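Side-chain contacts in hypothetical protein (Parabacteroides merdae, PDB 4OO3), which is of unknown function but is probably an NAD(P)-dependent oxidoreductase, with a Rossmann-fold domain joined to a sheet-based C-terminal domain: residues G46-E51 and T201-Y206; K82-K87 and L109-N114; N90-A95 and E103-T108; M158-L163 and H317-K322; E230-Q235 and K295-K300. One frame throughout, in Å; residues are numbered along the deposited sequence.

Interaction 1. Residues G46-E51 and T201-Y206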
# COMPACT_ATOMS: atom_id res chain seq x y z
N GLY A 46 -26.18 -0.58 4.98
CA GLY A 46 -25.92 -1.37 3.78
C GLY A 46 -24.85 -2.43 3.91
O GLY A 46 -24.34 -2.70 4.99
N PHE A 47 -24.54 -3.03 2.77
CA PHE A 47 -23.60 -4.13 2.65
C PHE A 47 -22.24 -3.85 3.31
O PHE A 47 -21.75 -4.66 4.09
CB PHE A 47 -23.41 -4.45 1.17
CG PHE A 47 -22.38 -5.51 0.90
CD1 PHE A 47 -22.69 -6.85 1.06
CD2 PHE A 47 -21.11 -5.17 0.45
CE1 PHE A 47 -21.74 -7.83 0.81
CE2 PHE A 47 -20.16 -6.14 0.20
CZ PHE A 47 -20.48 -7.47 0.37
N ASP A 48 -21.65 -2.70 2.98
CA ASP A 48 -20.28 -2.39 3.40
C ASP A 48 -20.11 -2.45 4.92
O ASP A 48 -19.22 -3.15 5.41
CB ASP A 48 -19.82 -1.02 2.88
CG ASP A 48 -19.64 -0.99 1.36
OD1 ASP A 48 -19.44 -2.05 0.72
OD2 ASP A 48 -19.70 0.11 0.79
N VAL A 49 -20.95 -1.74 5.66
CA VAL A 49 -20.88 -1.76 7.14
C VAL A 49 -21.24 -3.13 7.74
O VAL A 49 -20.63 -3.55 8.71
CB VAL A 49 -21.74 -0.65 7.80
CG1 VAL A 49 -23.23 -0.89 7.59
CG2 VAL A 49 -21.43 -0.54 9.29
N ASP A 50 -22.24 -3.81 7.17
CA ASP A 50 -22.62 -5.14 7.63
C ASP A 50 -21.46 -6.11 7.52
O ASP A 50 -21.22 -6.92 8.42
CB ASP A 50 -23.81 -5.70 6.83
CG ASP A 50 -25.10 -4.91 7.04
OD1 ASP A 50 -25.18 -4.12 8.00
OD2 ASP A 50 -26.03 -5.10 6.22
N GLU A 51 -20.74 -6.04 6.41
CA GLU A 51 -19.56 -6.88 6.21
C GLU A 51 -18.45 -6.53 7.19
O GLU A 51 -17.75 -7.42 7.68
CB GLU A 51 -19.05 -6.77 4.78
CG GLU A 51 -19.98 -7.38 3.76
CD GLU A 51 -20.17 -8.86 3.99
OE1 GLU A 51 -19.18 -9.61 3.81
OE2 GLU A 51 -21.29 -9.28 4.35
N THR A 201 -15.30 -11.58 -2.25
CA THR A 201 -16.20 -10.60 -2.87
C THR A 201 -15.68 -9.18 -2.69
O THR A 201 -15.08 -8.87 -1.66
CB THR A 201 -17.62 -10.72 -2.27
OG1 THR A 201 -18.31 -11.78 -2.94
CG2 THR A 201 -18.43 -9.44 -2.43
N ARG A 202 -15.93 -8.33 -3.69
CA ARG A 202 -15.62 -6.91 -3.61
C ARG A 202 -16.89 -6.07 -3.72
O ARG A 202 -17.83 -6.48 -4.40
CB ARG A 202 -14.65 -6.51 -4.72
CG ARG A 202 -13.29 -7.19 -4.60
CD ARG A 202 -12.38 -6.81 -5.75
NE ARG A 202 -11.12 -7.54 -5.68
CZ ARG A 202 -10.12 -7.24 -4.86
NH1 ARG A 202 -10.21 -6.22 -4.02
NH2 ARG A 202 -9.01 -7.96 -4.87
N PRO A 203 -16.93 -4.90 -3.08
CA PRO A 203 -18.08 -4.02 -3.25
C PRO A 203 -18.28 -3.63 -4.71
O PRO A 203 -17.32 -3.58 -5.47
CB PRO A 203 -17.72 -2.79 -2.41
CG PRO A 203 -16.25 -2.85 -2.21
CD PRO A 203 -15.91 -4.31 -2.19
N VAL A 204 -19.53 -3.37 -5.10
CA VAL A 204 -19.84 -2.98 -6.48
C VAL A 204 -19.04 -1.78 -6.95
O VAL A 204 -18.62 -1.73 -8.10
CB VAL A 204 -21.35 -2.68 -6.70
CG1 VAL A 204 -22.11 -3.97 -6.93
CG2 VAL A 204 -21.95 -1.88 -5.54
N TRP A 205 -18.81 -0.82 -6.05
CA TRP A 205 -18.12 0.43 -6.41
C TRP A 205 -16.62 0.26 -6.57
O TRP A 205 -15.95 1.20 -7.02
CB TRP A 205 -18.42 1.56 -5.41
CG TRP A 205 -18.30 1.16 -3.99
CD1 TRP A 205 -19.32 0.79 -3.16
CD2 TRP A 205 -17.10 1.05 -3.22
NE1 TRP A 205 -18.83 0.47 -1.92
CE2 TRP A 205 -17.47 0.62 -1.93
CE3 TRP A 205 -15.75 1.28 -3.50
CZ2 TRP A 205 -16.53 0.42 -0.92
CZ3 TRP A 205 -14.82 1.08 -2.48
CH2 TRP A 205 -15.22 0.65 -1.22
N TYR A 206 -16.08 -0.91 -6.21
CA TYR A 206 -14.67 -1.19 -6.41
C TYR A 206 -14.29 -1.07 -7.89
O TYR A 206 -13.19 -0.66 -8.23
CB TYR A 206 -14.29 -2.58 -5.89
CG TYR A 206 -12.80 -2.87 -6.00
CD1 TYR A 206 -11.91 -2.47 -5.01
CD2 TYR A 206 -12.28 -3.52 -7.12
CE1 TYR A 206 -10.55 -2.72 -5.11
CE2 TYR A 206 -10.92 -3.78 -7.23
CZ TYR A 206 -10.06 -3.38 -6.22
OH TYR A 206 -8.71 -3.62 -6.32

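Interaction 2. Residues K82-K87 and L109-N114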
# COMPACT_ATOMS: atom_id res chain seq x y z
N LYS A 82 -23.13 13.09 12.32
CA LYS A 82 -23.25 12.55 13.69
C LYS A 82 -21.89 12.30 14.34
O LYS A 82 -21.70 12.61 15.52
CB LYS A 82 -24.08 11.25 13.73
CG LYS A 82 -25.57 11.47 13.88
CD LYS A 82 -25.95 11.87 15.30
CE LYS A 82 -27.37 12.40 15.38
NZ LYS A 82 -28.39 11.34 15.13
N MSE A 83 -20.97 11.73 13.59
CA MSE A 83 -19.62 11.48 14.09
C MSE A 83 -18.96 12.75 14.55
O MSE A 83 -18.40 12.81 15.64
CB MSE A 83 -18.78 10.85 12.98
CG MSE A 83 -17.50 10.25 13.55
SE MSE A 83 -16.00 11.47 13.16
CE MSE A 83 -15.53 10.49 11.53
N LEU A 84 -19.04 13.78 13.71
CA LEU A 84 -18.40 15.05 14.02
C LEU A 84 -19.06 15.71 15.21
O LEU A 84 -18.38 16.33 16.02
CB LEU A 84 -18.43 15.98 12.79
CG LEU A 84 -17.60 15.49 11.61
CD1 LEU A 84 -17.91 16.27 10.35
CD2 LEU A 84 -16.12 15.56 11.93
N ALA A 85 -20.38 15.56 15.32
CA ALA A 85 -21.15 16.14 16.43
C ALA A 85 -20.86 15.47 17.76
O ALA A 85 -20.77 16.14 18.79
CB ALA A 85 -22.64 16.04 16.13
N GLU A 86 -20.73 14.15 17.75
CA GLU A 86 -20.57 13.39 18.98
C GLU A 86 -19.13 13.37 19.46
O GLU A 86 -18.89 13.28 20.65
CB GLU A 86 -21.14 11.98 18.80
CG GLU A 86 -22.64 12.00 18.58
CD GLU A 86 -23.28 10.63 18.48
OE1 GLU A 86 -22.56 9.61 18.31
OE2 GLU A 86 -24.52 10.58 18.57
N LYS A 87 -18.17 13.46 18.53
CA LYS A 87 -16.74 13.39 18.84
C LYS A 87 -16.42 12.38 19.95
O LYS A 87 -15.84 12.74 20.98
CB LYS A 87 -16.17 14.77 19.21
CG LYS A 87 -16.26 15.80 18.09
CD LYS A 87 -15.08 16.77 18.06
CE LYS A 87 -15.48 18.20 17.68
NZ LYS A 87 -16.38 18.34 16.50
N LEU A 109 -9.85 15.78 10.77
CA LEU A 109 -8.68 16.47 11.31
C LEU A 109 -9.05 17.84 11.89
O LEU A 109 -8.56 18.21 12.96
CB LEU A 109 -7.60 16.62 10.24
CG LEU A 109 -6.97 15.31 9.76
CD1 LEU A 109 -6.26 15.53 8.43
CD2 LEU A 109 -6.01 14.74 10.80
N GLU A 110 -9.90 18.59 11.18
CA GLU A 110 -10.47 19.84 11.71
C GLU A 110 -11.08 19.66 13.10
O GLU A 110 -11.05 20.57 13.92
CB GLU A 110 -11.58 20.35 10.80
CG GLU A 110 -11.10 20.97 9.51
CD GLU A 110 -12.25 21.54 8.70
OE1 GLU A 110 -13.34 20.92 8.65
OE2 GLU A 110 -12.05 22.62 8.10
N ALA A 111 -11.67 18.48 13.35
CA ALA A 111 -12.29 18.20 14.63
C ALA A 111 -11.29 17.73 15.69
O ALA A 111 -11.69 17.37 16.80
CB ALA A 111 -13.40 17.17 14.46
N GLY A 112 -10.00 17.75 15.36
CA GLY A 112 -8.94 17.40 16.31
C GLY A 112 -8.76 15.90 16.50
O GLY A 112 -8.19 15.47 17.49
N ILE A 113 -9.24 15.12 15.53
CA ILE A 113 -9.19 13.66 15.59
C ILE A 113 -8.08 13.12 14.68
O ILE A 113 -8.05 13.43 13.48
CB ILE A 113 -10.55 13.05 15.19
CG1 ILE A 113 -11.64 13.53 16.17
CG2 ILE A 113 -10.49 11.53 15.14
CD1 ILE A 113 -13.05 13.20 15.75
N ASN A 114 -7.18 12.31 15.25
CA ASN A 114 -6.07 11.71 14.48
C ASN A 114 -6.62 10.75 13.45
O ASN A 114 -7.73 10.24 13.62
CB ASN A 114 -5.11 10.95 15.39
CG ASN A 114 -4.47 11.83 16.45
OD1 ASN A 114 -3.48 12.51 16.20
ND2 ASN A 114 -5.01 11.79 17.65

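Interaction 3. Residues N90-A95 and E103-T108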
# COMPACT_ATOMS: atom_id res chain seq x y z
N ASN A 90 -10.83 9.53 19.37
CA ASN A 90 -9.66 10.36 19.09
C ASN A 90 -8.74 9.82 17.99
O ASN A 90 -7.73 10.44 17.67
CB ASN A 90 -8.86 10.60 20.37
CG ASN A 90 -8.41 9.32 21.03
OD1 ASN A 90 -8.25 8.28 20.38
ND2 ASN A 90 -8.19 9.37 22.33
N VAL A 91 -9.08 8.67 17.40
CA VAL A 91 -8.42 8.17 16.20
C VAL A 91 -9.46 7.59 15.25
O VAL A 91 -10.22 6.69 15.63
CB VAL A 91 -7.40 7.05 16.52
CG1 VAL A 91 -6.77 6.52 15.23
CG2 VAL A 91 -6.32 7.56 17.47
N MSE A 92 -9.47 8.08 14.01
CA MSE A 92 -10.43 7.64 13.00
C MSE A 92 -9.74 6.71 12.03
O MSE A 92 -8.65 7.01 11.54
CB MSE A 92 -10.97 8.86 12.27
CG MSE A 92 -12.17 8.53 11.38
SE MSE A 92 -11.57 8.04 9.56
CE MSE A 92 -11.31 9.86 8.90
N ILE A 93 -10.39 5.59 11.74
CA ILE A 93 -9.88 4.61 10.80
C ILE A 93 -10.67 4.68 9.49
O ILE A 93 -11.87 4.42 9.47
CB ILE A 93 -10.02 3.18 11.36
CG1 ILE A 93 -9.33 3.07 12.73
CG2 ILE A 93 -9.47 2.16 10.37
CD1 ILE A 93 -7.85 3.39 12.72
N GLN A 94 -9.99 5.02 8.39
CA GLN A 94 -10.66 5.14 7.09
C GLN A 94 -10.15 4.11 6.09
O GLN A 94 -9.00 4.16 5.66
CB GLN A 94 -10.51 6.57 6.52
CG GLN A 94 -11.79 7.12 5.90
CD GLN A 94 -12.30 6.27 4.73
OE1 GLN A 94 -11.54 5.90 3.85
NE2 GLN A 94 -13.60 5.95 4.74
N ALA A 95 -11.00 3.16 5.73
CA ALA A 95 -10.70 2.19 4.67
C ALA A 95 -11.99 1.81 3.95
O ALA A 95 -12.86 1.16 4.53
CB ALA A 95 -10.02 0.95 5.23
N GLU A 103 -12.21 14.05 1.66
CA GLU A 103 -13.12 14.97 2.35
C GLU A 103 -13.38 14.50 3.79
O GLU A 103 -13.30 15.29 4.72
CB GLU A 103 -14.44 15.12 1.57
CG GLU A 103 -15.39 16.18 2.11
CD GLU A 103 -14.76 17.57 2.21
OE1 GLU A 103 -13.97 17.96 1.33
OE2 GLU A 103 -15.09 18.28 3.19
N TYR A 104 -13.67 13.21 3.96
CA TYR A 104 -13.79 12.63 5.30
C TYR A 104 -12.57 12.97 6.15
O TYR A 104 -12.70 13.39 7.30
CB TYR A 104 -13.85 11.10 5.24
CG TYR A 104 -15.10 10.45 4.70
CD1 TYR A 104 -16.30 11.15 4.56
CD2 TYR A 104 -15.10 9.09 4.39
CE1 TYR A 104 -17.44 10.51 4.09
CE2 TYR A 104 -16.22 8.45 3.92
CZ TYR A 104 -17.39 9.16 3.78
OH TYR A 104 -18.50 8.50 3.31
N ILE A 105 -11.39 12.74 5.59
CA ILE A 105 -10.14 12.98 6.31
C ILE A 105 -10.01 14.43 6.75
O ILE A 105 -9.66 14.70 7.89
CB ILE A 105 -8.91 12.54 5.48
CG1 ILE A 105 -8.84 11.01 5.40
CG2 ILE A 105 -7.62 13.09 6.08
CD1 ILE A 105 -7.77 10.46 4.48
N LYS A 106 -10.29 15.36 5.85
CA LYS A 106 -10.18 16.78 6.18
C LYS A 106 -11.07 17.18 7.37
O LYS A 106 -10.60 17.80 8.33
CB LYS A 106 -10.51 17.65 4.96
CG LYS A 106 -10.01 19.08 5.10
CD LYS A 106 -10.83 20.06 4.30
CE LYS A 106 -12.16 20.37 4.97
NZ LYS A 106 -12.69 21.69 4.53
N LYS A 107 -12.34 16.79 7.32
CA LYS A 107 -13.30 17.19 8.35
C LYS A 107 -12.98 16.56 9.69
O LYS A 107 -13.23 17.16 10.74
CB LYS A 107 -14.72 16.82 7.94
CG LYS A 107 -15.15 17.47 6.64
CD LYS A 107 -16.65 17.65 6.57
CE LYS A 107 -17.08 18.85 7.39
NZ LYS A 107 -18.55 18.95 7.46
N THR A 108 -12.41 15.36 9.66
CA THR A 108 -12.02 14.67 10.88
C THR A 108 -10.84 15.38 11.55
O THR A 108 -10.84 15.55 12.77
CB THR A 108 -11.68 13.20 10.59
OG1 THR A 108 -12.81 12.56 9.99
CG2 THR A 108 -11.31 12.48 11.85

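Interaction 4. Residues M158-L163 and H317-K322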
# COMPACT_ATOMS: atom_id res chain seq x y z
N MSE A 158 12.83 -5.37 2.57
CA MSE A 158 13.74 -4.93 3.62
C MSE A 158 15.16 -5.28 3.27
O MSE A 158 16.07 -4.52 3.57
CB MSE A 158 13.39 -5.53 4.98
CG MSE A 158 12.08 -4.94 5.49
SE MSE A 158 11.51 -5.84 7.14
CE MSE A 158 12.69 -4.87 8.37
N LEU A 159 15.36 -6.43 2.64
CA LEU A 159 16.71 -6.85 2.27
C LEU A 159 17.24 -6.05 1.08
O LEU A 159 18.44 -5.77 0.99
CB LEU A 159 16.77 -8.36 1.99
CG LEU A 159 16.61 -9.23 3.24
CD1 LEU A 159 16.39 -10.69 2.90
CD2 LEU A 159 17.81 -9.08 4.16
N GLN A 160 16.34 -5.68 0.18
CA GLN A 160 16.69 -4.86 -0.96
C GLN A 160 17.21 -3.50 -0.48
O GLN A 160 18.29 -3.06 -0.88
CB GLN A 160 15.47 -4.68 -1.87
CG GLN A 160 15.76 -4.86 -3.34
CD GLN A 160 14.57 -4.52 -4.21
OE1 GLN A 160 13.51 -4.17 -3.71
NE2 GLN A 160 14.75 -4.62 -5.51
N ARG A 161 16.44 -2.86 0.40
CA ARG A 161 16.86 -1.60 1.03
C ARG A 161 18.23 -1.74 1.70
O ARG A 161 19.10 -0.88 1.51
CB ARG A 161 15.81 -1.17 2.07
CG ARG A 161 16.12 0.10 2.86
CD ARG A 161 14.88 0.52 3.63
NE ARG A 161 15.13 1.36 4.80
CZ ARG A 161 14.72 2.62 4.96
NH1 ARG A 161 14.02 3.26 4.03
NH2 ARG A 161 15.01 3.27 6.08
N GLU A 162 18.42 -2.81 2.47
CA GLU A 162 19.67 -3.03 3.20
C GLU A 162 20.86 -3.18 2.26
O GLU A 162 21.88 -2.52 2.45
CB GLU A 162 19.59 -4.24 4.13
CG GLU A 162 19.64 -3.87 5.60
CD GLU A 162 21.02 -3.45 6.06
OE1 GLU A 162 22.02 -4.10 5.67
OE2 GLU A 162 21.12 -2.47 6.82
N LEU A 163 20.70 -4.05 1.27
CA LEU A 163 21.77 -4.34 0.32
C LEU A 163 22.15 -3.12 -0.53
O LEU A 163 23.32 -2.94 -0.86
CB LEU A 163 21.39 -5.51 -0.59
CG LEU A 163 21.30 -6.89 0.08
CD1 LEU A 163 20.89 -7.93 -0.95
CD2 LEU A 163 22.61 -7.28 0.73
N HIS A 317 5.14 -10.43 -9.48
CA HIS A 317 5.89 -9.19 -9.30
C HIS A 317 7.34 -9.35 -9.75
O HIS A 317 7.98 -10.36 -9.46
CB HIS A 317 5.87 -8.72 -7.84
CG HIS A 317 6.54 -7.40 -7.61
ND1 HIS A 317 5.90 -6.20 -7.81
CD2 HIS A 317 7.81 -7.10 -7.23
CE1 HIS A 317 6.74 -5.21 -7.55
NE2 HIS A 317 7.90 -5.73 -7.20
N PHE A 318 7.82 -8.35 -10.48
CA PHE A 318 9.22 -8.29 -10.93
C PHE A 318 9.72 -6.89 -10.71
O PHE A 318 9.01 -5.93 -11.02
CB PHE A 318 9.36 -8.65 -12.41
CG PHE A 318 10.70 -8.25 -13.01
CD1 PHE A 318 11.83 -9.03 -12.82
CD2 PHE A 318 10.81 -7.10 -13.78
CE1 PHE A 318 13.04 -8.67 -13.37
CE2 PHE A 318 12.03 -6.73 -14.33
CZ PHE A 318 13.14 -7.53 -14.13
N SER A 319 10.94 -6.77 -10.19
CA SER A 319 11.56 -5.46 -10.00
C SER A 319 13.07 -5.51 -10.14
O SER A 319 13.70 -6.55 -9.90
CB SER A 319 11.19 -4.88 -8.64
OG SER A 319 11.76 -5.63 -7.59
N VAL A 320 13.63 -4.38 -10.54
CA VAL A 320 15.07 -4.20 -10.63
C VAL A 320 15.43 -2.85 -10.04
O VAL A 320 14.71 -1.87 -10.26
CB VAL A 320 15.57 -4.21 -12.08
CG1 VAL A 320 17.08 -4.39 -12.13
CG2 VAL A 320 14.89 -5.31 -12.88
N MSE A 321 16.53 -2.79 -9.31
CA MSE A 321 17.14 -1.51 -8.95
C MSE A 321 18.60 -1.65 -9.29
O MSE A 321 19.28 -2.54 -8.79
CB MSE A 321 16.83 -1.04 -7.53
CG MSE A 321 17.06 -2.02 -6.41
SE MSE A 321 16.47 -1.18 -4.71
CE MSE A 321 17.89 0.17 -4.54
N LYS A 322 19.06 -0.76 -10.16
CA LYS A 322 20.36 -0.91 -10.80
C LYS A 322 21.40 -0.05 -10.11
O LYS A 322 21.27 1.16 -10.04
CB LYS A 322 20.26 -0.55 -12.29
CG LYS A 322 19.30 -1.45 -13.05
CD LYS A 322 19.59 -1.50 -14.54
CE LYS A 322 19.30 -0.17 -15.19
NZ LYS A 322 18.95 -0.30 -16.63

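Interaction 5. Residues E230-Q235 and K295-K300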
# COMPACT_ATOMS: atom_id res chain seq x y z
N GLU A 230 13.09 2.31 -0.45
CA GLU A 230 14.23 1.43 -0.71
C GLU A 230 15.44 2.18 -1.27
O GLU A 230 16.57 1.94 -0.84
CB GLU A 230 13.85 0.34 -1.70
CG GLU A 230 12.84 -0.67 -1.18
CD GLU A 230 12.25 -1.51 -2.29
OE1 GLU A 230 12.36 -1.13 -3.47
OE2 GLU A 230 11.64 -2.55 -1.99
N ALA A 231 15.21 3.06 -2.23
CA ALA A 231 16.29 3.64 -3.03
C ALA A 231 16.78 4.98 -2.51
O ALA A 231 17.87 5.43 -2.89
CB ALA A 231 15.85 3.77 -4.48
N PHE A 232 16.00 5.62 -1.64
CA PHE A 232 16.40 6.88 -1.00
C PHE A 232 16.09 6.85 0.50
O PHE A 232 15.37 7.72 1.00
CB PHE A 232 15.70 8.07 -1.68
CG PHE A 232 15.89 8.12 -3.17
CD1 PHE A 232 15.09 7.37 -4.01
CD2 PHE A 232 16.88 8.92 -3.73
CE1 PHE A 232 15.27 7.40 -5.38
CE2 PHE A 232 17.06 8.96 -5.10
CZ PHE A 232 16.26 8.21 -5.93
N PRO A 233 16.66 5.86 1.23
CA PRO A 233 16.25 5.64 2.61
C PRO A 233 16.33 6.90 3.48
O PRO A 233 17.36 7.56 3.52
CB PRO A 233 17.24 4.58 3.12
CG PRO A 233 17.88 3.99 1.91
CD PRO A 233 17.84 5.06 0.86
N ASP A 234 15.22 7.24 4.12
CA ASP A 234 15.16 8.35 5.08
C ASP A 234 15.51 9.73 4.50
O ASP A 234 15.69 10.68 5.25
CB ASP A 234 16.06 8.05 6.29
CG ASP A 234 15.63 6.79 7.03
OD1 ASP A 234 14.52 6.29 6.78
OD2 ASP A 234 16.40 6.32 7.89
N GLN A 235 15.60 9.84 3.17
CA GLN A 235 15.80 11.14 2.52
C GLN A 235 14.45 11.82 2.32
O GLN A 235 13.50 11.19 1.86
CB GLN A 235 16.49 10.97 1.17
CG GLN A 235 17.87 10.33 1.25
CD GLN A 235 18.47 10.09 -0.12
OE1 GLN A 235 18.35 10.92 -1.01
NE2 GLN A 235 19.10 8.93 -0.30
N LYS A 295 14.82 12.70 -8.05
CA LYS A 295 16.17 13.19 -7.81
C LYS A 295 17.14 12.70 -8.89
O LYS A 295 18.22 12.19 -8.58
CB LYS A 295 16.67 12.78 -6.42
CG LYS A 295 15.68 13.11 -5.32
CD LYS A 295 16.33 13.67 -4.08
CE LYS A 295 17.03 12.60 -3.26
NZ LYS A 295 18.25 13.16 -2.62
N GLY A 296 16.73 12.84 -10.14
CA GLY A 296 17.58 12.51 -11.29
C GLY A 296 17.53 11.05 -11.71
O GLY A 296 18.03 10.72 -12.78
N VAL A 297 16.92 10.20 -10.89
CA VAL A 297 16.86 8.76 -11.15
C VAL A 297 15.55 8.41 -11.83
O VAL A 297 14.49 8.70 -11.30
CB VAL A 297 16.97 7.94 -9.84
CG1 VAL A 297 16.92 6.45 -10.12
CG2 VAL A 297 18.24 8.31 -9.10
N THR A 298 15.62 7.78 -13.00
CA THR A 298 14.41 7.37 -13.71
C THR A 298 13.85 6.08 -13.10
O THR A 298 14.53 5.05 -13.06
CB THR A 298 14.68 7.16 -15.21
OG1 THR A 298 15.15 8.37 -15.81
CG2 THR A 298 13.40 6.73 -15.92
N ALA A 299 12.61 6.16 -12.62
CA ALA A 299 11.91 5.02 -12.08
C ALA A 299 10.72 4.69 -12.97
O ALA A 299 10.17 5.57 -13.63
CB ALA A 299 11.45 5.31 -10.66
N LYS A 300 10.33 3.42 -12.99
CA LYS A 300 9.15 2.97 -13.73
C LYS A 300 8.32 2.07 -12.83
O LYS A 300 8.83 1.09 -12.31
CB LYS A 300 9.58 2.21 -14.99
CG LYS A 300 8.50 1.33 -15.63
CD LYS A 300 8.09 1.81 -17.01
CE LYS A 300 7.20 0.81 -17.73
NZ LYS A 300 7.89 -0.48 -17.99

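Interaction 1. Residues G46-E51 and T201-Y206
D48 sets one carboxylate oxygen against the pyrrole edge of the W205 indole, where NE1 donates to OD2 at 2.9 Å with an N-H...O angle of 150°. OD2 receives the proton on its syn lone pair and lies close to the plane of the indole, while the carboxylate stands almost perpendicular to that plane, 88° away. The bond thus uses the edge of the indole, leaving its faces to other groups: P203 CB rests over one of them, off towards the rim. The same P203 CB also meets the second carboxylate oxygen, D48 OD1, at 3.6 Å, so proline and tryptophan together receive the aspartate. With CG between its backbone N and carbonyl carbon (chi1 47°), the W205 indole swings so that NE1 faces the aspartate. One residue earlier, F47 CZ meets the methyl T201 CG2 obliquely at 4.0 Å. E51 CG of the same helix lies over one face of the F47 ring. G46 is the N-cap of helix 47-61, and the contact is at the surface. It joins the first turn of a Rossmann-domain helix to a loop of the C-terminal domain, an interdomain bridge consistent with the two-domain architecture of Gfo/Idh/MocA-like oxidoreductases.

Interaction 2. Residues K82-K87 and L109-N114
The C-terminal ends of two helices meet where L84 and A111 bring their CA atoms to 6.9 Å, the nearest backbone approach between the segments. Both helices belong to the Rossmann domain, and the second ends in a Schellman motif, with G112 at positive phi and its N bonded back to L109 O. A111, just before that glycine, points its CB at helix 79-86 and is touched from two directions. The CD2 branch of L84 reaches the methyl at 4.0 Å. K87, itself at positive phi just past its helix, brings its aliphatic chain alongside: CD lies 3.7 Å from A111 O, and NZ passes A111 CB at 3.8 Å. Deeper in, the selenium of M83 meets the far end of I113, SE to CD1 at 4.3 Å, and both side chains also pack on I15 of strand 14-17 and on T108. This buried pair faces the sheet while the lysine is exposed. Bends at chi2, chi3 and chi4 curl K87 back over its own helix end, where NZ donates to L84 O at 2.9 Å; the ammonium approaches with a C=O...N angle of 148° and sits 24° off the carbonyl plane.

Interaction 3. Residues N90-A95 and E103-T108
A chi1 of -169° carries the M92 chain from strand 91-94 towards T108, and bends at chi2 and again at chi3 (-81°) lay its terminal methyl against helix 98-110. CE comes to 3.3 Å from T108 OG1, while nearer the strand M92 CB meets T108 CG2 at 3.7 Å, so the threonine is met by both ends of the selenomethionine. The same CE reaches I105 CG1 at 4.4 Å. T108 turns its hydroxyl back to its own helix: OG1 donates to Y104 O at 2.8 Å, from above the carbonyl plane, and T108 N approaches that oxygen from the opposite face. Two residues along the strand, Q94 runs across Y104 at about a right angle. Its NE2 lies at the ring edge, 3.5 Å from Y104 CD2, with amide and ring planes 51° apart. No hydrogen bond joins the pair; OE1 accepts from K101 NZ, and NE2 has a weak bond to L17 O. The tyrosine hydroxyl is likewise engaged elsewhere, with Y79 OH and D18 OD2. All five touching residues are buried. Strand and helix run antiparallel, their axes 10.1 Å apart, as the first two elements of the right-handed beta-alpha-beta unit formed by strand 91-94, helix 98-110 and strand 114-117, the repeating pattern of a Rossmann fold.

Interaction 4. Residues M158-L163 and H317-K322
Helix 155-164 packs on the mixed sheet of the C-terminal domain, and Q160 is the helix residue that reaches strand 316-322. Its chain runs extended beyond CG and slides past M321 in the opposite direction, the two side chains lying alongside each other rather than meeting end on. Along this overlap Q160 CG lies 4.0 Å from M321 SE, and Q160 CD lies 3.9 Å from the same selenium. Q160 CD is also 4.2 Å from M321 CG, and the glutamine side chain ends beside S319. In M321, CG between the backbone N and carbonyl carbon (chi1 50°) and a straight chi2 together set the selenium beside Q160 CG and CD; the chain then bends at chi3. S319 and M321 alternate with V320, so both point their CB from the strand towards the helix while V320 points away. No hydrogen bond spans the segments, and all three touching side chains are buried. I330, K185 and L342 of nearby strands also touch Q160, placing it over several strands at once. A helix packed on one face of a sheet in this way is characteristic of the sheet-and-helix C-terminal domain of Gfo/Idh/MocA-like oxidoreductases, to which this domain is probably related.

Interaction 5. Residues E230-Q235 and K295-K300
The F232 ring points its edge at V297 and has K295 running past it in the opposite direction. At the far end of the ring CZ meets V297 CG2 at 3.7 Å, with the valine methyl near the ring plane. K295 approaches obliquely instead: its CE comes to 3.7 Å from F232 CD2, and K295 CB lies 4.1 Å from F232 CE2, so the aliphatic chain follows one side of the ring. Folded along its length, K295 carries the ammonium beyond the phenylalanine to Q235, where NZ donates to OE1 at 2.8 Å. The C=O...N angle of 168° makes this a nearly end-on approach to the amide oxygen. OE1 itself sits at the edge of the F232 ring, in its plane, so ring, amide and lysine form one compact group. Q235 reaches there with an extended chain, its CG anti to the carbonyl carbon (chi1 -60°). A type II turn from F232 to Q235, closed by Q235 N to F232 O at 3.0 Å, brings both side chains to the same strand connection. F232 and V297 are buried, whereas the polar pair is partly exposed. The turn follows helix 220-231, and K295 and G296 link the antiparallel strands 282-294 and 297-306; I183 of the neighbouring strand 183-190 packs on V297, while D234 is salt-bridged to R161 of helix 155-164.

In the fold
From the N terminus, interaction 1 opens on the helix after the second Rossmann strand and closes 150 residues later in the C-terminal domain, tying the two domains together. Within that loop interaction 2 joins two helix ends, and inside interaction 2 lies interaction 3, joining strand to helix; these two touch through N114 O to M92 N and share helix 98-110. Interaction 4 begins before interaction 1 has closed, so the two cross. Interaction 5 falls between the segments of interaction 4 and touches it, through the R161-D234 salt bridge; interaction 4 sets a helix, and interaction 5 the turn after one, against the mixed sheet. Interactions 1 and 4 lie on opposite sides of the chain's centre.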